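Local structure of extracellular solute-binding protein (Conexibacter woesei, 4P98) at residues 43-47 and 48-52; 84-87 and 88-92; 121-125 and 126-130; 216-220 and 221-225. The protein probably binds a small solute outside the cell membrane and hands it to an ABC transporter, as a lipoprotein of the BMP (PnrA-like) family. All coordinates share one frame; numbering follows the deposited sequence.

Contact 1: 43-47 and 48-52; sequences ERLKA and DGADV
Leu45 and Lys46 meet Asp48, Gly49 and Ala50 in a local turn where helix 34-45 runs out and the chain swings round towards strand 53-55, an edge strand of the six-stranded parallel sheet. The helix gives way to two successive tight turns: Asp48 N donates to Leu45 O at 2.9 Å and Gly49 N to Lys46 O at 3.1 Å, each donor lying well above the carbonyl plane instead of on a lone pair. Gly49 has a positive phi of 88°, where a CB would collide with the carbonyl oxygen of Asp48, and this reverses the chain. Leu45 holds CG anti to its backbone N (chi1 -166°), which carries the isobutyl group to both Ala50 and Asp48. The Ala50 methyl packs against its branch point, CB 3.8 Å from Leu45 CG. Leu45 CD1 makes a van der Waals contact of 3.8 Å with Asp48 OD2, the two side chains crossing at about a right angle. The polar partner of Asp48 OD2 is Gln253 NE2 of helix 249-261, whose Tyr252 and Leu256 pack on Leu45. An alanine in place of Asp48 would probably leave the Gln253 amide without its carboxylate mate and weaken the tie between this turn and that helix. Lys46 stretches its extended chain past Val52, CE lying 4.1 Å from Val52 CB, and its NZ forms a salt bridge with Glu43 OE2, 2.6 Å away on the syn side of the carboxylate. One water donates to both Lys46 O and Ala50 O, while Lys46 CA makes a CA-H...O contact of 3.5 Å with Ala50 O.

Contact 2: 84-87 and 88-92; sequences IDVS and EPILR
Val86 and Ser87 meet Ile90 and Leu91 one turn on in helix 84-94, whose first turns make up this local contact. The backbone bonds come first: Ile90 N donates to Val86 O at 3.2 Å, in the carbonyl plane, and Leu91 N to Ser87 O at 3.0 Å. The helix kinks at Pro89: with no N-H to give to Asp85 O, the proline sets its ring against the preceding turn, CD 3.3 Å from Val86 O. Among side-chain bonds, Ser87 OG sits between its own backbone N and carbonyl carbon (chi1 62°), which points it back to donate to a lone pair of Ile84 O, 2.6 Å away in the carbonyl plane. That carbonyl also takes Ser87 N and a water. The same water accepts from Glu88 N at 3.0 Å and so stands in for the missing direct bond between Glu88 N and Ile84 O, just ahead of the kink. An alanine at Ser87 would probably cost Ile84 O its hydroxyl donor and leave the first turn less firmly closed. Apolar contact is slighter, with Val86 CG1 4.3 Å from Ile90 CG1. Glu88 OE1 forms a salt bridge with Arg113. The helix is the crossover of the beta-alpha-beta unit from strand 78-82 to strand 101-105: Ser87 and Ile90 lie on Ala104 of the latter, while Pro89 and Ile90 pack on Ile68 of helix 61-73.

Contact 3: 121-125 and 126-130; sequences WTYDF and GQLGY
Asp124 and Gln127 are joined by backbone and by water where strand 118-123 gives way to helix 125-137. Gln127 N donates to Asp124 O at 3.0 Å from above the carbonyl plane, and Gly129 N to Phe125 O at 3.2 Å within it, the first a tight turn and the second a regular helical bond. In the Asp124 conformer described, a water bridges the side chains of Asp124 and Gln127, donating a hydrogen bond to Asp124 OD2 at 2.6 Å and accepting from Gln127 NE2 at 2.8 Å. Apolar contact is made by Leu128, whose CD1 comes to the edge of the Tyr123 ring, 3.8 Å from CE2; with chi1 at 69° the ring stands between the backbone N and carbonyl carbon and swings towards the helix. Farther out, Gln127 OE1 is held by Leu273 N, which fixes the rotation of the amide and turns its NH2 to the water. The Phe125 ring meets Phe155 of helix 154-170 with planes at about 45°, while Thr122 is hydrogen-bonded by its backbone to Asp269 and Leu271 of strand 268-271. Asp124 thus serves the helix start through its backbone O, which takes a first-turn N-H, whereas its carboxylate reaches Gln127 only through water.

Contact 4: 216-220 and 221-225; sequences QAAVA and GDVPT
Ala218 and Val223 face each other where helix 212-221 ends in a Schellman motif and the chain turns into strand 225-226. Two bonds return into the last turn: Val223 N donates to Ala218 O at 3.1 Å, and Asp222 N to Val219 O in a weak bond of 3.3 Å. Before them Gly221 N still reaches Ala217 O at 3.1 Å. Asp222 takes a positive phi of 54°, and this left-handed residue brings the chain back across the helix end. The Val223 side chain forks at CB. Its CG2 branch, between the backbone N and the carbonyl carbon, carries the contact, 3.7 Å from Ala218 CA and 3.8 Å from Ala218 CB; CG1, anti to the carbonyl carbon (chi1 -65°), meets nothing within this contact. On the Ala218 methyl closes a second group, Thr225 CG2, at 3.3 Å from Ala218 CB, tighter than usual for two carbons; Thr225 OG1 is hydrogen-bonded elsewhere, to Asn240. Val223 O, 3.6 Å from Ala218 CB, is buried and has no polar partner in the model. A water lies 3.0 Å from Ala220 O and near the Asp222 carboxylate, which has alternate positions. The turn leads into an inner strand of the five-stranded parallel sheet: Ala218 and Val223 rest on Leu205 of strand 205-207, Ala217 and Val223 meet Ala194 and Leu198 of helix 187-199, Val219 packs on Ile236 of helix 234-237, and Thr225 pairs by its backbone with Val239 and Ile241.

Contacts 1 to 4 follow one another along the chain and none touches another. Contacts 1 and 2 lie with the six-stranded parallel sheet, the former leading into edge strand 53-55 and the latter in the crossover between strands 78-82 and 101-105; their centres are 23 Å apart. Contact 4 belongs to the other, five-stranded sheet, its centre 39 Å from that of contact 2 across the chain's centre. Contact 3, its centre about 8 Å from that of the chain, carries the chain from strand 118-123 of the first sheet into helix 125-137, which packs on helix 154-170. This is consistent with the two-lobed, hinged fold of periplasmic binding proteins, contact 3 lying at a crossing between lobes.

Contact 1: 43-47 and 48-52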
loop_
_atom_site.group_PDB
_atom_site.type_symbol
_atom_site.label_atom_id
_atom_site.label_comp_id
_atom_site.label_asym_id
_atom_site.label_seq_id
_atom_site.Cartn_x
_atom_site.Cartn_y
_atom_site.Cartn_z
ATOM N N GLU A 43 10.795 0.787 -11.459
ATOM C CA GLU A 43 12.259 0.754 -11.477
ATOM C C GLU A 43 12.764 -0.680 -11.610
ATOM O O GLU A 43 13.609 -0.961 -12.444
ATOM C CB GLU A 43 12.851 1.392 -10.211
ATOM C CG GLU A 43 13.102 2.880 -10.327
ATOM C CD GLU A 43 14.092 3.210 -11.434
ATOM O OE1 GLU A 43 15.292 2.886 -11.293
ATOM O OE2 GLU A 43 13.667 3.785 -12.452
ATOM N N ARG A 44 12.232 -1.581 -10.793
ATOM C CA ARG A 44 12.643 -2.981 -10.845
ATOM C C ARG A 44 12.283 -3.644 -12.176
ATOM O O ARG A 44 12.967 -4.578 -12.593
ATOM C CB ARG A 44 12.057 -3.770 -9.670
ATOM C CG ARG A 44 12.589 -3.319 -8.317
ATOM C CD ARG A 44 11.743 -3.859 -7.180
ATOM N NE ARG A 44 12.027 -5.269 -6.903
ATOM C CZ ARG A 44 11.154 -6.148 -6.399
ATOM N NH1 ARG A 44 11.550 -7.403 -6.185
ATOM N NH2 ARG A 44 9.886 -5.791 -6.116
ATOM N N LEU A 45 11.233 -3.153 -12.840
ATOM C CA LEU A 45 10.790 -3.696 -14.130
ATOM C C LEU A 45 11.777 -3.423 -15.268
ATOM O O LEU A 45 11.758 -4.116 -16.279
ATOM C CB LEU A 45 9.422 -3.128 -14.498
ATOM C CG LEU A 45 8.633 -3.783 -15.624
ATOM C CD1 LEU A 45 8.125 -5.151 -15.178
ATOM C CD2 LEU A 45 7.463 -2.893 -16.026
ATOM N N LYS A 46 12.644 -2.428 -15.109
ATOM C CA LYS A 46 13.677 -2.149 -16.123
ATOM C C LYS A 46 14.554 -3.374 -16.417
ATOM O O LYS A 46 14.992 -3.574 -17.549
ATOM C CB LYS A 46 14.529 -0.958 -15.700
ATOM C CG LYS A 46 13.700 0.314 -15.601
ATOM C CD LYS A 46 14.511 1.545 -15.242
ATOM C CE LYS A 46 13.590 2.756 -15.225
ATOM N NZ LYS A 46 14.350 4.009 -14.940
ATOM N N ALA A 47 14.774 -4.207 -15.405
ATOM C CA ALA A 47 15.539 -5.448 -15.574
ATOM C C ALA A 47 14.817 -6.492 -16.425
ATOM O O ALA A 47 15.443 -7.414 -16.923
ATOM C CB ALA A 47 15.885 -6.037 -14.215
ATOM N N ASP A 48 13.504 -6.353 -16.583
ATOM C CA ASP A 48 12.730 -7.236 -17.448
ATOM C C ASP A 48 12.607 -6.676 -18.867
ATOM O O ASP A 48 11.853 -7.212 -19.677
ATOM C CB ASP A 48 11.341 -7.478 -16.850
ATOM C CG ASP A 48 11.406 -8.121 -15.488
ATOM O OD1 ASP A 48 11.878 -9.262 -15.411
ATOM O OD2 ASP A 48 11.008 -7.496 -14.482
ATOM N N GLY A 49 13.343 -5.602 -19.159
ATOM C CA GLY A 49 13.393 -5.030 -20.503
ATOM C C GLY A 49 12.304 -4.000 -20.750
ATOM O O GLY A 49 11.749 -3.920 -21.844
ATOM N N ALA A 50 11.983 -3.219 -19.730
ATOM C CA ALA A 50 11.019 -2.155 -19.877
ATOM C C ALA A 50 11.759 -0.833 -19.916
ATOM O O ALA A 50 12.675 -0.609 -19.123
ATOM C CB ALA A 50 10.036 -2.169 -18.718
ATOM N N ASP A 51 11.365 0.022 -20.855
ATOM C CA ASP A 51 11.741 1.434 -20.854
ATOM C C ASP A 51 10.568 2.187 -20.238
ATOM O O ASP A 51 9.484 2.152 -20.799
ATOM C CB ASP A 51 11.982 1.943 -22.288
ATOM C CG ASP A 51 13.308 1.468 -22.869
ATOM O OD1 ASP A 51 14.146 0.942 -22.097
ATOM O OD2 ASP A 51 13.517 1.630 -24.102
ATOM N N VAL A 52 10.802 2.879 -19.120
ATOM C CA VAL A 52 9.738 3.443 -18.279
ATOM C C VAL A 52 9.772 4.966 -18.173
ATOM O O VAL A 52 10.820 5.548 -17.926
ATOM C CB VAL A 52 9.829 2.891 -16.842
ATOM C CG1 VAL A 52 8.633 3.355 -16.014
ATOM C CG2 VAL A 52 9.896 1.372 -16.864
HETATM O O HOH W 1 15.422 -1.692 -19.414
#

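Contact 2: 84-87 and 88-92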
loop_
_atom_site.group_PDB
_atom_site.type_symbol
_atom_site.label_atom_id
_atom_site.label_comp_id
_atom_site.label_asym_id
_atom_site.label_seq_id
_atom_site.Cartn_x
_atom_site.Cartn_y
_atom_site.Cartn_z
ATOM N N ILE A 84 -7.194 4.689 -8.062
ATOM C CA ILE A 84 -8.586 4.687 -8.517
ATOM C C ILE A 84 -8.983 6.009 -9.208
ATOM O O ILE A 84 -9.784 6.012 -10.140
ATOM C CB ILE A 84 -9.542 4.308 -7.343
ATOM C CG1 ILE A 84 -10.957 3.985 -7.851
ATOM C CG2 ILE A 84 -9.534 5.378 -6.252
ATOM C CD1 ILE A 84 -11.914 3.449 -6.777
ATOM N N ASP A 85 -8.389 7.124 -8.788
ATOM C CA ASP A 85 -8.711 8.434 -9.384
ATOM C C ASP A 85 -8.312 8.532 -10.862
ATOM O O ASP A 85 -8.868 9.334 -11.601
ATOM C CB ASP A 85 -8.056 9.568 -8.594
ATOM C CG ASP A 85 -8.668 9.761 -7.209
ATOM O OD1 ASP A 85 -9.791 9.286 -6.958
ATOM O OD2 ASP A 85 -8.004 10.401 -6.364
ATOM N N VAL A 86 -7.363 7.704 -11.288
ATOM C CA VAL A 86 -6.894 7.675 -12.672
ATOM C C VAL A 86 -7.623 6.594 -13.483
ATOM O O VAL A 86 -7.468 6.515 -14.700
ATOM C CB VAL A 86 -5.362 7.441 -12.707
ATOM C CG1 VAL A 86 -4.782 7.704 -14.087
ATOM C CG2 VAL A 86 -4.676 8.339 -11.685
ATOM N N SER A 87 -8.453 5.784 -12.831
ATOM C CA SER A 87 -9.042 4.608 -13.508
ATOM C C SER A 87 -9.998 4.995 -14.626
ATOM O O SER A 87 -9.953 4.429 -15.712
ATOM C CB SER A 87 -9.725 3.664 -12.517
ATOM O OG SER A 87 -10.791 4.281 -11.838
ATOM N N GLU A 88 -10.861 5.966 -14.372
ATOM C CA GLU A 88 -11.835 6.338 -15.384
ATOM C C GLU A 88 -11.171 6.902 -16.657
ATOM O O GLU A 88 -11.512 6.484 -17.761
ATOM C CB GLU A 88 -12.906 7.272 -14.791
ATOM C CG GLU A 88 -14.181 7.338 -15.600
ATOM C CD GLU A 88 -14.717 5.969 -15.976
ATOM O OE1 GLU A 88 -14.916 5.131 -15.061
ATOM O OE2 GLU A 88 -14.915 5.735 -17.193
ATOM N N PRO A 89 -10.196 7.814 -16.519
ATOM C CA PRO A 89 -9.456 8.270 -17.709
ATOM C C PRO A 89 -8.795 7.129 -18.476
ATOM O O PRO A 89 -8.849 7.101 -19.711
ATOM C CB PRO A 89 -8.392 9.200 -17.138
ATOM C CG PRO A 89 -8.898 9.627 -15.818
ATOM C CD PRO A 89 -9.925 8.657 -15.340
ATOM N N ILE A 90 -8.178 6.187 -17.759
ATOM C CA ILE A 90 -7.615 5.017 -18.420
ATOM C C ILE A 90 -8.681 4.295 -19.238
ATOM O O ILE A 90 -8.465 4.001 -20.406
ATOM C CB ILE A 90 -6.982 4.015 -17.438
ATOM C CG1 ILE A 90 -5.692 4.574 -16.845
ATOM C CG2 ILE A 90 -6.723 2.674 -18.136
ATOM C CD1 ILE A 90 -4.510 4.540 -17.796
ATOM N N LEU A 91 -9.837 4.026 -18.639
ATOM C CA LEU A 91 -10.862 3.252 -19.341
ATOM C C LEU A 91 -11.397 3.976 -20.579
ATOM O O LEU A 91 -11.692 3.341 -21.577
ATOM C CB LEU A 91 -12.019 2.892 -18.412
ATOM C CG LEU A 91 -11.645 2.049 -17.193
ATOM C CD1 LEU A 91 -12.842 1.936 -16.280
ATOM C CD2 LEU A 91 -11.188 0.672 -17.623
ATOM N N ARG A 92 -11.509 5.300 -20.509
ATOM C CA ARG A 92 -12.014 6.088 -21.636
ATOM C C ARG A 92 -11.045 6.100 -22.818
ATOM O O ARG A 92 -11.448 5.879 -23.966
ATOM C CB ARG A 92 -12.310 7.525 -21.192
ATOM C CG ARG A 92 -13.382 7.654 -20.115
ATOM C CD ARG A 92 -13.698 9.119 -19.890
ATOM N NE ARG A 92 -14.347 9.629 -21.084
ATOM C CZ ARG A 92 -15.647 9.537 -21.328
ATOM N NH1 ARG A 92 -16.470 9.002 -20.430
ATOM N NH2 ARG A 92 -16.131 10.001 -22.469
HETATM O O HOH W 2 -11.508 7.538 -11.931
#

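Contact 3: 121-125 and 126-130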
loop_
_atom_site.group_PDB
_atom_site.type_symbol
_atom_site.label_atom_id
_atom_site.label_comp_id
_atom_site.label_asym_id
_atom_site.label_seq_id
_atom_site.Cartn_x
_atom_site.Cartn_y
_atom_site.Cartn_z
ATOM N N TRP A 121 -6.751 -4.142 -11.360
ATOM C CA TRP A 121 -6.392 -4.724 -10.074
ATOM C C TRP A 121 -6.999 -3.979 -8.900
ATOM O O TRP A 121 -7.458 -2.825 -9.020
ATOM C CB TRP A 121 -4.869 -4.868 -9.920
ATOM C CG TRP A 121 -4.114 -3.561 -9.862
ATOM C CD1 TRP A 121 -3.657 -2.826 -10.927
ATOM C CD2 TRP A 121 -3.722 -2.848 -8.681
ATOM N NE1 TRP A 121 -3.007 -1.698 -10.472
ATOM C CE2 TRP A 121 -3.050 -1.685 -9.099
ATOM C CE3 TRP A 121 -3.893 -3.074 -7.307
ATOM C CZ2 TRP A 121 -2.537 -0.743 -8.190
ATOM C CZ3 TRP A 121 -3.370 -2.137 -6.403
ATOM C CH2 TRP A 121 -2.701 -0.991 -6.854
ATOM N N THR A 122 -6.997 -4.666 -7.767
ATOM C CA THR A 122 -7.549 -4.145 -6.539
ATOM C C THR A 122 -6.788 -4.721 -5.331
ATOM O O THR A 122 -5.988 -5.659 -5.463
ATOM C CB THR A 122 -9.052 -4.461 -6.431
ATOM O OG1 THR A 122 -9.624 -3.736 -5.337
ATOM C CG2 THR A 122 -9.287 -5.929 -6.219
ATOM N N TYR A 123 -7.033 -4.118 -4.170
ATOM C CA TYR A 123 -6.571 -4.615 -2.886
ATOM C C TYR A 123 -7.520 -4.143 -1.801
ATOM O O TYR A 123 -8.328 -3.235 -2.019
ATOM C CB TYR A 123 -5.157 -4.147 -2.571
ATOM C CG TYR A 123 -5.022 -2.643 -2.278
ATOM C CD1 TYR A 123 -5.117 -1.695 -3.297
ATOM C CD2 TYR A 123 -4.775 -2.187 -0.988
ATOM C CE1 TYR A 123 -4.970 -0.326 -3.029
ATOM C CE2 TYR A 123 -4.623 -0.827 -0.719
ATOM C CZ TYR A 123 -4.721 0.092 -1.742
ATOM O OH TYR A 123 -4.577 1.444 -1.463
ATOM N N ASP A 124 -7.424 -4.763 -0.635
ATOM C CA ASP A 124 -8.317 -4.452 0.479
ATOM C C ASP A 124 -7.528 -3.710 1.561
ATOM O O ASP A 124 -6.538 -4.228 2.087
ATOM C CB ASP A 124 -8.940 -5.731 1.054
ATOM C CG ASP A 124 -10.017 -6.343 0.149
ATOM O OD1 ASP A 124 -10.669 -5.627 -0.640
ATOM O OD2 ASP A 124 -10.227 -7.567 0.240
ATOM N N PHE A 125 -7.974 -2.495 1.884
ATOM C CA PHE A 125 -7.320 -1.665 2.908
ATOM C C PHE A 125 -7.220 -2.393 4.242
ATOM O O PHE A 125 -6.199 -2.329 4.917
ATOM C CB PHE A 125 -8.080 -0.348 3.093
ATOM C CG PHE A 125 -7.921 0.600 1.943
ATOM C CD1 PHE A 125 -6.745 1.318 1.791
ATOM C CD2 PHE A 125 -8.940 0.773 1.017
ATOM C CE1 PHE A 125 -6.583 2.195 0.728
ATOM C CE2 PHE A 125 -8.789 1.652 -0.047
ATOM C CZ PHE A 125 -7.606 2.359 -0.189
ATOM N N GLY A 126 -8.277 -3.112 4.587
ATOM C CA GLY A 126 -8.322 -3.888 5.821
ATOM C C GLY A 126 -7.150 -4.845 5.977
ATOM O O GLY A 126 -6.725 -5.104 7.094
ATOM N N GLN A 127 -6.626 -5.362 4.858
ATOM C CA GLN A 127 -5.489 -6.298 4.889
ATOM C C GLN A 127 -4.156 -5.653 5.223
ATOM O O GLN A 127 -3.328 -6.277 5.884
ATOM C CB GLN A 127 -5.372 -7.087 3.588
ATOM C CG GLN A 127 -6.456 -8.143 3.482
ATOM C CD GLN A 127 -6.118 -9.281 2.543
ATOM O OE1 GLN A 127 -4.998 -9.419 2.080
ATOM N NE2 GLN A 127 -7.111 -10.098 2.252
ATOM N N LEU A 128 -3.930 -4.434 4.754
ATOM C CA LEU A 128 -2.767 -3.665 5.196
ATOM C C LEU A 128 -2.844 -3.457 6.698
ATOM O O LEU A 128 -1.845 -3.628 7.408
ATOM C CB LEU A 128 -2.699 -2.301 4.517
ATOM C CG LEU A 128 -2.527 -2.235 3.006
ATOM C CD1 LEU A 128 -2.712 -0.775 2.583
ATOM C CD2 LEU A 128 -1.167 -2.738 2.557
ATOM N N GLY A 129 -4.027 -3.104 7.190
ATOM C CA GLY A 129 -4.231 -2.939 8.619
ATOM C C GLY A 129 -3.954 -4.225 9.376
ATOM O O GLY A 129 -3.227 -4.226 10.372
ATOM N N TYR A 130 -4.515 -5.326 8.875
ATOM C CA TYR A 130 -4.345 -6.622 9.524
ATOM C C TYR A 130 -2.869 -7.000 9.673
ATOM O O TYR A 130 -2.460 -7.438 10.738
ATOM C CB TYR A 130 -5.122 -7.718 8.792
ATOM C CG TYR A 130 -5.251 -8.989 9.600
ATOM C CD1 TYR A 130 -6.335 -9.183 10.448
ATOM C CD2 TYR A 130 -4.280 -9.981 9.530
ATOM C CE1 TYR A 130 -6.465 -10.345 11.187
ATOM C CE2 TYR A 130 -4.404 -11.159 10.269
ATOM C CZ TYR A 130 -5.496 -11.330 11.091
ATOM O OH TYR A 130 -5.621 -12.475 11.849
HETATM O O HOH W 3 -9.720 -9.116 2.264
#

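Contact 4: 216-220 and 221-225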
loop_
_atom_site.group_PDB
_atom_site.type_symbol
_atom_site.label_atom_id
_atom_site.label_comp_id
_atom_site.label_asym_id
_atom_site.label_seq_id
_atom_site.Cartn_x
_atom_site.Cartn_y
_atom_site.Cartn_z
ATOM N N GLN A 216 8.323 11.279 14.473
ATOM C CA GLN A 216 8.985 12.253 15.336
ATOM C C GLN A 216 8.665 12.009 16.802
ATOM O O GLN A 216 9.557 12.037 17.662
ATOM C CB GLN A 216 8.555 13.680 14.970
ATOM C CG GLN A 216 9.102 14.140 13.644
ATOM C CD GLN A 216 10.569 14.526 13.726
ATOM O OE1 GLN A 216 11.051 14.985 14.771
ATOM N NE2 GLN A 216 11.285 14.351 12.623
ATOM N N ALA A 217 7.390 11.793 17.098
ATOM C CA ALA A 217 6.962 11.556 18.471
ATOM C C ALA A 217 7.602 10.284 19.027
ATOM O O ALA A 217 7.998 10.226 20.200
ATOM C CB ALA A 217 5.446 11.457 18.543
ATOM N N ALA A 218 7.674 9.266 18.180
ATOM C CA ALA A 218 8.291 7.997 18.540
ATOM C C ALA A 218 9.776 8.158 18.883
ATOM O O ALA A 218 10.256 7.599 19.865
ATOM C CB ALA A 218 8.122 7.000 17.399
ATOM N N VAL A 219 10.499 8.908 18.062
ATOM C CA VAL A 219 11.916 9.167 18.318
ATOM C C VAL A 219 12.087 9.869 19.675
ATOM O O VAL A 219 12.975 9.519 20.450
ATOM C CB VAL A 219 12.565 9.987 17.181
ATOM C CG1 VAL A 219 13.952 10.495 17.576
ATOM C CG2 VAL A 219 12.659 9.153 15.903
ATOM N N ALA A 220 11.234 10.846 19.964
ATOM C CA ALA A 220 11.321 11.586 21.232
ATOM C C ALA A 220 11.121 10.659 22.442
ATOM O O ALA A 220 11.745 10.841 23.500
ATOM C CB ALA A 220 10.306 12.726 21.249
ATOM N N GLY A 221 10.271 9.654 22.273
ATOM C CA GLY A 221 9.971 8.708 23.348
ATOM C C GLY A 221 10.650 7.347 23.270
ATOM O O GLY A 221 10.334 6.467 24.055
ATOM N N ASP A 222 11.579 7.181 22.337
ATOM C CA ASP A 222 12.319 5.929 22.164
ATOM C C ASP A 222 11.420 4.699 21.999
ATOM O O ASP A 222 11.693 3.655 22.590
ATOM C CB ASP A 222 13.278 5.702 23.351
ATOM C CG ASP A 222 14.239 6.855 23.561
ATOM O OD1 ASP A 222 14.917 7.242 22.588
ATOM O OD2 ASP A 222 14.327 7.362 24.702
ATOM N N VAL A 223 10.352 4.816 21.208
ATOM C CA VAL A 223 9.493 3.646 20.910
ATOM C C VAL A 223 9.580 3.300 19.433
ATOM O O VAL A 223 9.903 4.147 18.609
ATOM C CB VAL A 223 8.011 3.821 21.296
ATOM C CG1 VAL A 223 7.850 3.964 22.800
ATOM C CG2 VAL A 223 7.368 4.989 20.563
ATOM N N PRO A 224 9.307 2.033 19.084
ATOM C CA PRO A 224 9.353 1.696 17.668
ATOM C C PRO A 224 8.065 2.111 16.943
ATOM O O PRO A 224 7.055 2.345 17.581
ATOM C CB PRO A 224 9.477 0.161 17.683
ATOM C CG PRO A 224 8.787 -0.233 18.938
ATOM C CD PRO A 224 9.152 0.840 19.930
ATOM N N THR A 225 8.123 2.176 15.617
ATOM C CA THR A 225 6.930 2.400 14.818
ATOM C C THR A 225 6.698 1.279 13.783
ATOM O O THR A 225 7.604 0.496 13.453
ATOM C CB THR A 225 6.945 3.764 14.095
ATOM O OG1 THR A 225 7.947 3.792 13.076
ATOM C CG2 THR A 225 7.172 4.911 15.083
HETATM O O HOH W 4 14.590 9.993 23.422
#